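Local atomic coordinates of serine-pyruvate aminotransferase (agxt) (Sulfolobus solfataricus, PDB entry 3ZRP), a protein that probably transfers amino groups from serine or alanine to pyruvate or glyoxylate, using pyridoxal 5'-phosphate as its cofactor. Residues 76-82 with 100-106; 68-72 with 221-225; 180-186 with 199-205; 123-128 with 153-158. One frame throughout, in Å; residues are numbered along the deposited sequence. Where two conformers were deposited one is given.

Interaction 1 (76-82 with 100-106)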
loop_
_atom_site.group_PDB
_atom_site.type_symbol
_atom_site.label_atom_id
_atom_site.label_comp_id
_atom_site.label_asym_id
_atom_site.label_seq_id
_atom_site.Cartn_x
_atom_site.Cartn_y
_atom_site.Cartn_z
ATOM N N PRO A 76 19.698 -2.525 -17.249
ATOM C CA PRO A 76 20.681 -3.473 -16.707
ATOM C C PRO A 76 22.116 -2.905 -16.809
ATOM O O PRO A 76 22.436 -2.200 -17.797
ATOM C CB PRO A 76 20.502 -4.716 -17.601
ATOM C CG PRO A 76 19.092 -4.625 -18.088
ATOM C CD PRO A 76 18.889 -3.133 -18.323
ATOM N N ASN A 77 22.921 -3.176 -15.773
ATOM C CA ASN A 77 24.323 -2.744 -15.687
ATOM C C ASN A 77 24.551 -1.250 -15.426
ATOM O O ASN A 77 25.680 -0.789 -15.388
ATOM C CB ASN A 77 25.110 -3.230 -16.922
ATOM C CG ASN A 77 24.965 -4.727 -17.135
ATOM O OD1 ASN A 77 25.138 -5.510 -16.194
ATOM N ND2 ASN A 77 24.621 -5.131 -18.358
ATOM N N ASP A 78 23.475 -0.496 -15.226
ATOM C CA ASP A 78 23.595 0.930 -14.839
ATOM C C ASP A 78 24.441 1.079 -13.562
ATOM O O ASP A 78 24.410 0.215 -12.671
ATOM C CB ASP A 78 22.215 1.563 -14.614
ATOM C CG ASP A 78 21.593 2.118 -15.896
ATOM O OD1 ASP A 78 22.270 2.111 -16.962
ATOM O OD2 ASP A 78 20.416 2.560 -15.827
ATOM N N LYS A 79 25.188 2.174 -13.471
ATOM C CA LYS A 79 26.043 2.417 -12.314
ATOM C C LYS A 79 25.441 3.444 -11.360
ATOM O O LYS A 79 25.055 4.558 -11.746
ATOM C CB LYS A 79 27.455 2.839 -12.733
ATOM C CG LYS A 79 28.245 1.690 -13.356
ATOM C CD LYS A 79 29.558 2.201 -13.933
ATOM C CE LYS A 79 30.572 2.524 -12.833
ATOM N NZ LYS A 79 31.537 3.562 -13.284
ATOM N N ILE A 80 25.354 3.021 -10.113
ATOM C CA ILE A 80 24.678 3.771 -9.060
ATOM C C ILE A 80 25.683 4.069 -7.948
ATOM O O ILE A 80 26.407 3.173 -7.469
ATOM C CB ILE A 80 23.485 2.949 -8.448
ATOM C CG1 ILE A 80 22.431 2.630 -9.518
ATOM C CG2 ILE A 80 22.882 3.680 -7.205
ATOM C CD1 ILE A 80 21.399 1.578 -9.056
ATOM N N LEU A 81 25.673 5.317 -7.511
ATOM C CA LEU A 81 26.381 5.754 -6.293
ATOM C C LEU A 81 25.376 6.133 -5.191
ATOM O O LEU A 81 24.550 7.033 -5.369
ATOM C CB LEU A 81 27.281 6.958 -6.599
ATOM C CG LEU A 81 28.073 7.458 -5.374
ATOM C CD1 LEU A 81 29.157 6.475 -4.956
ATOM C CD2 LEU A 81 28.638 8.855 -5.652
ATOM N N VAL A 82 25.438 5.409 -4.085
ATOM C CA VAL A 82 24.623 5.696 -2.893
ATOM C C VAL A 82 25.457 6.420 -1.839
ATOM O O VAL A 82 26.514 5.943 -1.418
ATOM C CB VAL A 82 24.087 4.398 -2.270
ATOM C CG1 VAL A 82 23.285 4.711 -0.967
ATOM C CG2 VAL A 82 23.225 3.664 -3.280
ATOM N N PRO A 100 19.692 -6.051 -11.394
ATOM C CA PRO A 100 20.933 -6.181 -12.189
ATOM C C PRO A 100 21.633 -4.834 -12.417
ATOM O O PRO A 100 21.733 -4.348 -13.565
ATOM C CB PRO A 100 20.428 -6.774 -13.512
ATOM C CG PRO A 100 19.036 -6.250 -13.647
ATOM C CD PRO A 100 18.480 -6.202 -12.230
ATOM N N VAL A 101 22.080 -4.222 -11.321
ATOM C CA VAL A 101 22.737 -2.923 -11.359
ATOM C C VAL A 101 24.048 -2.975 -10.578
ATOM O O VAL A 101 24.264 -3.889 -9.794
ATOM C CB VAL A 101 21.840 -1.759 -10.843
ATOM C CG1 VAL A 101 20.733 -1.454 -11.825
ATOM C CG2 VAL A 101 21.299 -2.045 -9.423
ATOM N N ASN A 102 24.929 -2.007 -10.822
ATOM C CA ASN A 102 26.190 -1.923 -10.109
ATOM C C ASN A 102 26.112 -0.823 -9.065
ATOM O O ASN A 102 25.807 0.330 -9.386
ATOM C CB ASN A 102 27.335 -1.648 -11.081
ATOM C CG ASN A 102 27.552 -2.797 -12.056
ATOM O OD1 ASN A 102 27.802 -3.938 -11.653
ATOM N ND2 ASN A 102 27.459 -2.502 -13.344
ATOM N N VAL A 103 26.418 -1.169 -7.826
ATOM C CA VAL A 103 26.287 -0.204 -6.732
ATOM C C VAL A 103 27.590 0.058 -5.981
ATOM O O VAL A 103 28.273 -0.875 -5.546
ATOM C CB VAL A 103 25.223 -0.676 -5.718
ATOM C CG1 VAL A 103 25.093 0.333 -4.565
ATOM C CG2 VAL A 103 23.891 -0.867 -6.426
ATOM N N LYS A 104 27.912 1.333 -5.805
ATOM C CA LYS A 104 28.964 1.735 -4.882
ATOM C C LYS A 104 28.349 2.618 -3.793
ATOM O O LYS A 104 27.539 3.492 -4.102
ATOM C CB LYS A 104 30.074 2.501 -5.610
ATOM C CG LYS A 104 31.216 2.937 -4.678
ATOM C CD LYS A 104 32.510 3.187 -5.428
ATOM C CE LYS A 104 33.560 3.830 -4.522
ATOM N NZ LYS A 104 34.058 2.832 -3.531
ATOM N N VAL A 105 28.746 2.389 -2.542
ATOM C CA VAL A 105 28.246 3.177 -1.407
ATOM C C VAL A 105 29.371 3.979 -0.721
ATOM O O VAL A 105 30.415 3.429 -0.405
ATOM C CB VAL A 105 27.527 2.286 -0.340
ATOM C CG1 VAL A 105 26.803 3.160 0.681
ATOM C CG2 VAL A 105 26.530 1.309 -0.991
ATOM N N LEU A 106 29.165 5.287 -0.547
ATOM C CA LEU A 106 30.025 6.114 0.319
ATOM C C LEU A 106 29.382 6.224 1.710
ATOM O O LEU A 106 28.185 6.526 1.815
ATOM C CB LEU A 106 30.189 7.526 -0.261
ATOM C CG LEU A 106 30.852 7.684 -1.637
ATOM C CD1 LEU A 106 30.792 9.150 -2.092
ATOM C CD2 LEU A 106 32.298 7.163 -1.577
HETATM O O HOH W 1 28.109 1.600 -9.237
#

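Interaction 2 (68-72 with 221-225)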
loop_
_atom_site.group_PDB
_atom_site.type_symbol
_atom_site.label_atom_id
_atom_site.label_comp_id
_atom_site.label_asym_id
_atom_site.label_seq_id
_atom_site.Cartn_x
_atom_site.Cartn_y
_atom_site.Cartn_z
ATOM N N GLU A 68 12.081 1.972 -4.168
ATOM C CA GLU A 68 12.237 0.888 -5.131
ATOM C C GLU A 68 11.701 1.239 -6.535
ATOM O O GLU A 68 12.277 0.818 -7.560
ATOM C CB GLU A 68 11.600 -0.403 -4.580
ATOM C CG GLU A 68 11.770 -1.619 -5.504
ATOM C CD GLU A 68 11.532 -2.967 -4.761
ATOM O OE1 GLU A 68 11.107 -2.971 -3.578
ATOM O OE2 GLU A 68 11.749 -3.999 -5.401
ATOM N N SER A 69 10.623 2.024 -6.580
ATOM C CA SER A 69 10.058 2.490 -7.845
ATOM C C SER A 69 11.067 3.284 -8.719
ATOM O O SER A 69 10.849 3.441 -9.912
ATOM C CB SER A 69 8.761 3.265 -7.629
ATOM O OG SER A 69 8.987 4.642 -7.306
ATOM N N VAL A 70 12.151 3.778 -8.119
ATOM C CA VAL A 70 13.240 4.455 -8.866
ATOM C C VAL A 70 13.913 3.498 -9.868
ATOM O O VAL A 70 14.449 3.925 -10.888
ATOM C CB VAL A 70 14.247 5.143 -7.904
ATOM C CG1 VAL A 70 15.477 5.654 -8.658
ATOM C CG2 VAL A 70 13.555 6.278 -7.103
ATOM N N THR A 71 13.807 2.186 -9.636
ATOM C CA THR A 71 14.239 1.189 -10.654
ATOM C C THR A 71 13.563 1.372 -12.038
ATOM O O THR A 71 14.069 0.843 -13.053
ATOM C CB THR A 71 14.071 -0.260 -10.152
ATOM O OG1 THR A 71 12.691 -0.504 -9.829
ATOM C CG2 THR A 71 14.973 -0.474 -8.936
ATOM N N SER A 72 12.444 2.120 -12.062
ATOM C CA SER A 72 11.708 2.486 -13.277
ATOM C C SER A 72 12.575 3.332 -14.215
ATOM O O SER A 72 12.258 3.475 -15.418
ATOM C CB SER A 72 10.448 3.297 -12.923
ATOM O OG SER A 72 9.513 2.546 -12.121
ATOM N N LEU A 221 5.499 -1.707 -9.155
ATOM C CA LEU A 221 6.319 -0.528 -8.845
ATOM C C LEU A 221 6.939 0.122 -10.060
ATOM O O LEU A 221 7.823 0.973 -9.918
ATOM C CB LEU A 221 7.412 -0.824 -7.806
ATOM C CG LEU A 221 6.881 -1.374 -6.471
ATOM C CD1 LEU A 221 8.027 -1.665 -5.491
ATOM C CD2 LEU A 221 5.859 -0.464 -5.829
ATOM N N ASP A 222 6.502 -0.277 -11.250
ATOM C CA ASP A 222 6.915 0.468 -12.446
ATOM C C ASP A 222 6.060 1.730 -12.506
ATOM O O ASP A 222 4.826 1.646 -12.611
ATOM C CB ASP A 222 6.764 -0.399 -13.700
ATOM C CG ASP A 222 7.183 0.322 -14.990
ATOM O OD1 ASP A 222 7.527 1.528 -14.961
ATOM O OD2 ASP A 222 7.136 -0.343 -16.044
ATOM N N LEU A 223 6.717 2.887 -12.370
ATOM C CA LEU A 223 6.068 4.181 -12.399
ATOM C C LEU A 223 5.292 4.437 -13.709
ATOM O O LEU A 223 4.302 5.179 -13.693
ATOM C CB LEU A 223 7.073 5.311 -12.124
ATOM C CG LEU A 223 7.700 5.326 -10.715
ATOM C CD1 LEU A 223 8.816 6.385 -10.630
ATOM C CD2 LEU A 223 6.601 5.526 -9.621
ATOM N N ARG A 224 5.695 3.769 -14.796
ATOM C CA ARG A 224 4.913 3.791 -16.048
ATOM C C ARG A 224 3.466 3.334 -15.878
ATOM O O ARG A 224 2.577 3.829 -16.556
ATOM C CB ARG A 224 5.593 2.986 -17.164
ATOM C CG ARG A 224 6.943 3.520 -17.573
ATOM C CD ARG A 224 7.719 2.523 -18.436
ATOM N NE ARG A 224 9.066 3.033 -18.688
ATOM C CZ ARG A 224 10.035 3.078 -17.785
ATOM N NH1 ARG A 224 9.836 2.607 -16.544
ATOM N NH2 ARG A 224 11.214 3.571 -18.119
ATOM N N ASN A 225 3.220 2.367 -14.990
ATOM C CA ASN A 225 1.880 1.876 -14.786
ATOM C C ASN A 225 0.988 2.830 -13.994
ATOM O O ASN A 225 -0.231 2.802 -14.149
ATOM C CB ASN A 225 1.925 0.471 -14.138
ATOM C CG ASN A 225 2.455 -0.563 -15.085
ATOM O OD1 ASN A 225 2.193 -0.496 -16.281
ATOM N ND2 ASN A 225 3.213 -1.524 -14.574
#

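Interaction 3 (180-186 with 199-205)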
loop_
_atom_site.group_PDB
_atom_site.type_symbol
_atom_site.label_atom_id
_atom_site.label_comp_id
_atom_site.label_asym_id
_atom_site.label_seq_id
_atom_site.Cartn_x
_atom_site.Cartn_y
_atom_site.Cartn_z
ATOM N N VAL A 180 16.710 18.329 -8.894
ATOM C CA VAL A 180 16.617 16.918 -8.454
ATOM C C VAL A 180 15.745 16.205 -9.470
ATOM O O VAL A 180 14.774 16.780 -9.984
ATOM C CB VAL A 180 16.007 16.797 -7.034
ATOM C CG1 VAL A 180 15.827 15.281 -6.596
ATOM C CG2 VAL A 180 16.871 17.536 -6.033
ATOM N N ASP A 181 16.084 14.955 -9.774
ATOM C CA ASP A 181 15.297 14.187 -10.738
ATOM C C ASP A 181 14.160 13.382 -10.142
ATOM O O ASP A 181 13.114 13.221 -10.789
ATOM C CB ASP A 181 16.219 13.334 -11.590
ATOM C CG ASP A 181 17.167 14.193 -12.392
ATOM O OD1 ASP A 181 16.659 14.950 -13.254
ATOM O OD2 ASP A 181 18.379 14.155 -12.101
ATOM N N VAL A 182 14.389 12.851 -8.933
ATOM C CA VAL A 182 13.337 12.231 -8.112
ATOM C C VAL A 182 13.493 12.697 -6.675
ATOM O O VAL A 182 14.519 12.482 -6.053
ATOM C CB VAL A 182 13.413 10.667 -8.080
ATOM C CG1 VAL A 182 12.240 10.104 -7.241
ATOM C CG2 VAL A 182 13.396 10.053 -9.505
ATOM N N TYR A 183 12.463 13.331 -6.136
ATOM C CA TYR A 183 12.444 13.688 -4.721
ATOM C C TYR A 183 11.272 12.877 -4.179
ATOM O O TYR A 183 10.193 12.905 -4.767
ATOM C CB TYR A 183 12.231 15.218 -4.533
ATOM C CG TYR A 183 13.102 15.792 -3.443
ATOM C CD1 TYR A 183 12.956 15.368 -2.116
ATOM C CD2 TYR A 183 14.106 16.735 -3.736
ATOM C CE1 TYR A 183 13.768 15.865 -1.099
ATOM C CE2 TYR A 183 14.921 17.262 -2.724
ATOM C CZ TYR A 183 14.756 16.803 -1.403
ATOM O OH TYR A 183 15.548 17.266 -0.379
ATOM N N LEU A 184 11.476 12.096 -3.127
ATOM C CA LEU A 184 10.404 11.219 -2.702
ATOM C C LEU A 184 10.172 11.341 -1.192
ATOM O O LEU A 184 11.063 11.786 -0.435
ATOM C CB LEU A 184 10.670 9.758 -3.134
ATOM C CG LEU A 184 11.907 9.085 -2.526
ATOM C CD1 LEU A 184 11.595 8.494 -1.136
ATOM C CD2 LEU A 184 12.487 7.998 -3.453
ATOM N N THR A 185 8.957 10.994 -0.778
ATOM C CA THR A 185 8.600 10.997 0.625
ATOM C C THR A 185 7.504 9.935 0.898
ATOM O O THR A 185 7.214 9.078 0.030
ATOM C CB THR A 185 8.249 12.445 1.133
ATOM O OG1 THR A 185 8.155 12.436 2.551
ATOM C CG2 THR A 185 6.933 12.979 0.554
ATOM N N ALA A 186 6.947 9.956 2.101
ATOM C CA ALA A 186 5.853 9.048 2.477
ATOM C C ALA A 186 4.727 9.865 3.083
ATOM O O ALA A 186 4.936 11.022 3.439
ATOM C CB ALA A 186 6.355 7.996 3.495
ATOM N N LEU A 199 5.298 8.831 -2.131
ATOM C CA LEU A 199 5.064 10.028 -2.957
ATOM C C LEU A 199 6.323 10.429 -3.702
ATOM O O LEU A 199 7.398 10.469 -3.130
ATOM C CB LEU A 199 4.590 11.204 -2.095
ATOM C CG LEU A 199 3.185 11.187 -1.497
ATOM C CD1 LEU A 199 3.163 10.288 -0.321
ATOM C CD2 LEU A 199 2.785 12.598 -1.079
ATOM N N LEU A 200 6.201 10.750 -4.995
ATOM C CA LEU A 200 7.393 11.031 -5.803
ATOM C C LEU A 200 7.160 12.258 -6.655
ATOM O O LEU A 200 6.056 12.477 -7.073
ATOM C CB LEU A 200 7.743 9.826 -6.713
ATOM C CG LEU A 200 8.041 8.495 -5.966
ATOM C CD1 LEU A 200 6.795 7.542 -6.002
ATOM C CD2 LEU A 200 9.250 7.799 -6.508
ATOM N N LEU A 201 8.209 13.033 -6.866
ATOM C CA LEU A 201 8.184 14.182 -7.819
ATOM C C LEU A 201 9.328 13.996 -8.803
ATOM O O LEU A 201 10.483 13.895 -8.407
ATOM C CB LEU A 201 8.316 15.497 -7.066
ATOM C CG LEU A 201 8.190 16.746 -7.977
ATOM C CD1 LEU A 201 6.723 16.959 -8.336
ATOM C CD2 LEU A 201 8.756 17.960 -7.293
ATOM N N LEU A 202 8.991 13.979 -10.091
ATOM C CA LEU A 202 9.930 13.637 -11.138
ATOM C C LEU A 202 10.217 14.850 -12.026
ATOM O O LEU A 202 9.304 15.601 -12.385
ATOM C CB LEU A 202 9.398 12.498 -12.001
ATOM C CG LEU A 202 9.810 11.055 -11.629
ATOM C CD1 LEU A 202 9.308 10.716 -10.269
ATOM C CD2 LEU A 202 9.287 10.061 -12.635
ATOM N N SER A 203 11.486 15.017 -12.354
ATOM C CA SER A 203 11.924 16.053 -13.285
ATOM C C SER A 203 11.502 15.705 -14.714
ATOM O O SER A 203 11.189 14.533 -15.020
ATOM C CB SER A 203 13.436 16.185 -13.221
ATOM O OG SER A 203 14.037 15.051 -13.806
ATOM N N PRO A 204 11.510 16.711 -15.613
ATOM C CA PRO A 204 11.322 16.402 -17.032
ATOM C C PRO A 204 12.244 15.285 -17.549
ATOM O O PRO A 204 11.796 14.429 -18.316
ATOM C CB PRO A 204 11.645 17.749 -17.719
ATOM C CG PRO A 204 11.167 18.761 -16.728
ATOM C CD PRO A 204 11.523 18.175 -15.361
ATOM N N LYS A 205 13.511 15.288 -17.144
ATOM C CA LYS A 205 14.456 14.298 -17.624
ATOM C C LYS A 205 14.011 12.883 -17.174
ATOM O O LYS A 205 14.028 11.930 -17.958
ATOM C CB LYS A 205 15.864 14.587 -17.090
ATOM C CG LYS A 205 16.918 13.665 -17.677
ATOM C CD LYS A 205 18.280 13.937 -17.083
ATOM C CE LYS A 205 19.375 13.342 -17.950
ATOM N NZ LYS A 205 20.692 13.846 -17.462
HETATM O O HOH W 2 12.171 16.267 -8.415
#

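Interaction 4 (123-128 with 153-158)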
loop_
_atom_site.group_PDB
_atom_site.type_symbol
_atom_site.label_atom_id
_atom_site.label_comp_id
_atom_site.label_asym_id
_atom_site.label_seq_id
_atom_site.Cartn_x
_atom_site.Cartn_y
_atom_site.Cartn_z
ATOM N N VAL A 123 32.250 11.199 -8.097
ATOM C CA VAL A 123 31.532 11.294 -9.374
ATOM C C VAL A 123 32.421 11.867 -10.487
ATOM O O VAL A 123 32.084 11.743 -11.659
ATOM C CB VAL A 123 30.189 12.097 -9.283
ATOM C CG1 VAL A 123 29.272 11.469 -8.223
ATOM C CG2 VAL A 123 30.436 13.615 -9.034
ATOM N N ARG A 124 33.536 12.499 -10.105
ATOM C CA ARG A 124 34.501 13.031 -11.089
ATOM C C ARG A 124 35.459 11.956 -11.553
ATOM O O ARG A 124 35.904 11.975 -12.703
ATOM C CB ARG A 124 35.275 14.213 -10.533
ATOM C CG ARG A 124 34.469 15.481 -10.539
ATOM C CD ARG A 124 35.197 16.609 -9.900
ATOM N NE ARG A 124 36.002 17.337 -10.879
ATOM C CZ ARG A 124 36.318 18.628 -10.783
ATOM N NH1 ARG A 124 35.877 19.357 -9.757
ATOM N NH2 ARG A 124 37.062 19.188 -11.728
ATOM N N LYS A 125 35.753 11.017 -10.659
ATOM C CA LYS A 125 36.648 9.904 -10.949
ATOM C C LYS A 125 35.982 8.840 -11.832
ATOM O O LYS A 125 36.604 8.310 -12.762
ATOM C CB LYS A 125 37.143 9.321 -9.623
ATOM C CG LYS A 125 37.900 8.017 -9.732
ATOM C CD LYS A 125 38.384 7.545 -8.366
ATOM C CE LYS A 125 38.752 6.062 -8.432
ATOM N NZ LYS A 125 39.593 5.638 -7.274
ATOM N N SER A 126 34.724 8.520 -11.523
ATOM C CA SER A 126 33.974 7.450 -12.185
ATOM C C SER A 126 32.632 7.958 -12.691
ATOM O O SER A 126 32.055 8.909 -12.142
ATOM C CB SER A 126 33.732 6.268 -11.229
ATOM O OG SER A 126 34.963 5.734 -10.775
ATOM N N GLU A 127 32.137 7.280 -13.715
ATOM C CA GLU A 127 30.922 7.665 -14.404
ATOM C C GLU A 127 29.734 6.955 -13.756
ATOM O O GLU A 127 29.702 5.717 -13.670
ATOM C CB GLU A 127 31.024 7.236 -15.864
ATOM C CG GLU A 127 30.240 8.112 -16.799
ATOM C CD GLU A 127 30.908 9.447 -16.978
ATOM O OE1 GLU A 127 32.132 9.473 -17.288
ATOM O OE2 GLU A 127 30.202 10.465 -16.802
ATOM N N TYR A 128 28.779 7.732 -13.269
ATOM C CA TYR A 128 27.595 7.179 -12.598
ATOM C C TYR A 128 26.317 7.632 -13.290
ATOM O O TYR A 128 26.164 8.818 -13.648
ATOM C CB TYR A 128 27.575 7.612 -11.122
ATOM C CG TYR A 128 28.587 6.898 -10.290
ATOM C CD1 TYR A 128 28.345 5.589 -9.844
ATOM C CD2 TYR A 128 29.821 7.505 -9.970
ATOM C CE1 TYR A 128 29.296 4.921 -9.083
ATOM C CE2 TYR A 128 30.777 6.842 -9.216
ATOM C CZ TYR A 128 30.504 5.561 -8.772
ATOM O OH TYR A 128 31.430 4.896 -8.032
ATOM N N ILE A 153 27.819 18.094 -7.853
ATOM C CA ILE A 153 27.767 16.884 -8.693
ATOM C C ILE A 153 26.870 16.937 -9.908
ATOM O O ILE A 153 27.007 16.080 -10.788
ATOM C CB ILE A 153 27.440 15.606 -7.866
ATOM C CG1 ILE A 153 25.962 15.583 -7.441
ATOM C CG2 ILE A 153 28.402 15.492 -6.684
ATOM C CD1 ILE A 153 25.551 14.301 -6.696
ATOM N N ARG A 154 25.976 17.934 -9.985
ATOM C CA ARG A 154 24.939 17.948 -11.018
ATOM C C ARG A 154 25.490 17.679 -12.426
ATOM O O ARG A 154 24.902 16.923 -13.203
ATOM C CB ARG A 154 24.158 19.261 -10.986
ATOM C CG ARG A 154 23.010 19.399 -12.006
ATOM C CD ARG A 154 21.870 18.409 -11.768
ATOM N NE ARG A 154 22.107 17.090 -12.367
ATOM C CZ ARG A 154 21.202 16.110 -12.415
ATOM N NH1 ARG A 154 20.002 16.291 -11.904
ATOM N NH2 ARG A 154 21.487 14.955 -12.990
ATOM N N LYS A 155 26.624 18.301 -12.751
ATOM C CA LYS A 155 27.149 18.234 -14.125
ATOM C C LYS A 155 27.844 16.906 -14.444
ATOM O O LYS A 155 28.140 16.621 -15.591
ATOM C CB LYS A 155 28.050 19.457 -14.421
ATOM C CG LYS A 155 29.527 19.283 -14.119
ATOM C CD LYS A 155 30.274 20.621 -14.195
ATOM C CE LYS A 155 30.363 21.257 -12.809
ATOM N NZ LYS A 155 29.788 22.627 -12.759
ATOM N N TYR A 156 28.085 16.074 -13.423
ATOM C CA TYR A 156 28.808 14.809 -13.610
ATOM C C TYR A 156 27.958 13.552 -13.714
ATOM O O TYR A 156 28.487 12.470 -14.026
ATOM C CB TYR A 156 29.868 14.638 -12.510
ATOM C CG TYR A 156 30.858 15.779 -12.522
ATOM C CD1 TYR A 156 31.805 15.898 -13.553
ATOM C CD2 TYR A 156 30.812 16.767 -11.544
ATOM C CE1 TYR A 156 32.701 16.974 -13.594
ATOM C CE2 TYR A 156 31.700 17.853 -11.574
ATOM C CZ TYR A 156 32.638 17.952 -12.606
ATOM O OH TYR A 156 33.520 19.006 -12.609
ATOM N N VAL A 157 26.661 13.676 -13.417
ATOM C CA VAL A 157 25.779 12.491 -13.287
ATOM C C VAL A 157 24.473 12.672 -14.016
ATOM O O VAL A 157 23.991 13.800 -14.182
ATOM C CB VAL A 157 25.540 12.083 -11.781
ATOM C CG1 VAL A 157 26.846 11.860 -11.098
ATOM C CG2 VAL A 157 24.739 13.130 -11.042
ATOM N N GLU A 158 23.906 11.574 -14.510
ATOM C CA GLU A 158 22.680 11.682 -15.297
ATOM C C GLU A 158 21.465 11.969 -14.408
ATOM O O GLU A 158 20.630 12.803 -14.744
ATOM C CB GLU A 158 22.450 10.416 -16.121
ATOM C CG GLU A 158 23.566 10.088 -17.119
ATOM C CD GLU A 158 23.298 8.798 -17.858
ATOM O OE1 GLU A 158 22.172 8.627 -18.376
ATOM O OE2 GLU A 158 24.192 7.933 -17.892
HETATM O O HOH W 3 29.644 10.713 -12.757
HETATM O O HOH W 4 30.711 12.649 -15.739
#

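Interaction 1 (76-82 with 100-106)
Leu-81 and Leu-106 meet at one end of two parallel strands, and the side chain of Leu-81 shows how a residue can reach past its paired residue, Lys-104, to a position two residues further along. From CB, on the face shared with Lys-79, Asn-102 and Lys-104, CG stands opposite the backbone N (chi1 -179°), on the carbonyl-carbon side, within reach of Lys-104 O. CD1 then lies 3.5 Å from Lys-104 O and 3.9 Å from Leu-106 CG; CD2 reaches Leu-106 CD1 at 4.2 Å. Val-119 and Val-123 of helix 116-125 pack on the same side chain. Cut back to an alanine, Leu-81 loses both methyls, which would probably leave Leu-106 without these contacts and open a gap beneath helix 116-125. On the other face, Ile-80 CD1 rests 3.6 Å from Val-101 CG2, while Val-82 and Val-105 lie side by side. The backbone ladder between is regular: Ile-80 N gives to Asn-102 O at 2.8 Å, and Lys-104 N to Ile-80 O at 2.9 Å with an N-H...O angle of 172°. Strands 79-83 and 102-106, with helix 87-96 between them, make a beta-alpha-beta unit at the edge of the mixed sheet of a fold-type I aminotransferase.

Interaction 2 (68-72 with 221-225)
The guanidinium of Arg-224 meets Ser-72 with its edge: NH1 (2.8 Å) and NH2 (2.9 Å), end-on, both donate to Ser-72 O, which lies close to the guanidinium plane. NH1 comes in on a lone pair of that carbonyl. On the other side of NH1, still in the guanidinium plane, lies Asp-222 OD1, 3.0 Å away in a salt bridge. NH1 and the backbone N of Arg-224 reach OD1 from opposite faces of the carboxylate plane; the second bond makes Asp-222 the N-cap of helix 223-234. Ser-72 thus ties the end of the helical stretch that begins with the cofactor-binding Gly-63 and Thr-64 to the start of helix 223-234, distant in sequence. Placed opposite its carbonyl carbon (chi1 -62°), Ser-72 OG accepts from Leu-223 N at 2.8 Å, nearly straight (171°), and donates to Ser-69 O at 2.7 Å, a relay that fixes the hydroxyl's rotation. Leu-223 CD2 packs 3.4 Å from Ser-69 OG, a hydroxyl hydrogen-bonded to Ala-66 O. Leu-221 CD1 sits 3.7 Å from Glu-68 CG, the chains crossing at about a right angle. Beyond, the Glu-68 carboxylate is hydrogen-bonded to Tyr-99 OH and the backbone N of Tyr-219 and Tyr-220 of the second subunit.

Interaction 3 (180-186 with 199-205)
Asp-181 and Ser-203 close one end of the strand pair with two bonds: Ser-203 OG, held between its backbone N and carbonyl carbon (chi1 71°), reaches over to donate to the anti lone pair of Asp-181 OD1 at 2.7 Å, and Ser-203 N donates to Asp-181 O at 2.9 Å. From there the antiparallel ladder runs through the hydrogen-bonded pairs Tyr-183 with Leu-201 and Thr-185 with Leu-199; Leu-201 N gives to Tyr-183 O at 2.9 Å. A water bridges Val-180 O and Leu-201 O, donating to both. On the face opposite to Tyr-183 and Leu-201, Val-182 and Leu-200 lie side by side, with Val-182 CG1 3.8 Å from Leu-200 CD2, and Leu-184 CB meets Leu-200 CG at 4.1 Å. Together the strands form a beta hairpin of the large mixed sheet, and its long connection carries Gln-188 and Lys-189 of the cofactor pocket. A second shell sets the polar end. Ser-203 OG also accepts from Ala-206 N, capping helix 204-212, while Asp-181 OD2 forms a salt bridge with Arg-154 NH1 and accepts from Ile-160 N.

Interaction 4 (123-128 with 153-158)
Arg-124 lies over one face of the Tyr-156 ring in the fold-type I alpha/beta domain, where the end of helix 116-125 meets the turn that leads into strand 157-163. The side chains cross obliquely, yet their flat groups are nearly parallel, the guanidinium and ring planes only 19° apart. Arg-124 CG makes a CH-pi contact over the ring, 3.7 Å from its centroid and 9° off the normal. Further out, the bend at chi3 (89°) carries the guanidinium over the hydroxyl, with Tyr-156 OH facing its centre and 3.4 Å from Arg-124 CZ; a salt bridge with Glu-120 holds NH1. Lys-155 CG covers the opposite face of the ring. With a serine in place of Tyr-156, the arginine chain would probably lose the surface it lies on and its guanidinium be freer to turn. Deeper in, Val-123 points its methyls across at about right angles to three neighbours. CG2 touches Ile-153 CG2 at 3.6 Å and Tyr-156 CB at 3.7 Å, whereas CG1 meets Val-157 CG1 at 3.8 Å. No direct hydrogen bond crosses this contact, and waters link the two segments instead. One water bridges Glu-127 OE2 and Tyr-156 O, donating to both, and another accepts from Tyr-128 N at 3.1 Å.

How the interactions relate
Interactions 1, 3 and 4 share the seven-stranded mixed sheet, whereas interaction 2 lies beside it, its chain loop enclosing the other three. Along the chain, interaction 1 closes before 4 opens, and 4 before 3. Interaction 1 holds an outermost strand; interaction 4, its centre about 13 Å away, joins it where Lys-79 NZ bonds Glu-127 O. Interactions 4 and 3, centres about 19 Å apart, meet through the Arg-154 to Asp-181 salt bridge and Lys-205 NZ, probably hydrogen-bonded to Glu-158 O. Interaction 2, its centre about 12 Å from that of interaction 3, packs Ser-69 and Leu-223 on Leu-200. Three contacts thus join parts of one sheet, the cofactor close to interaction 3 and the second subunit reached through interaction 2.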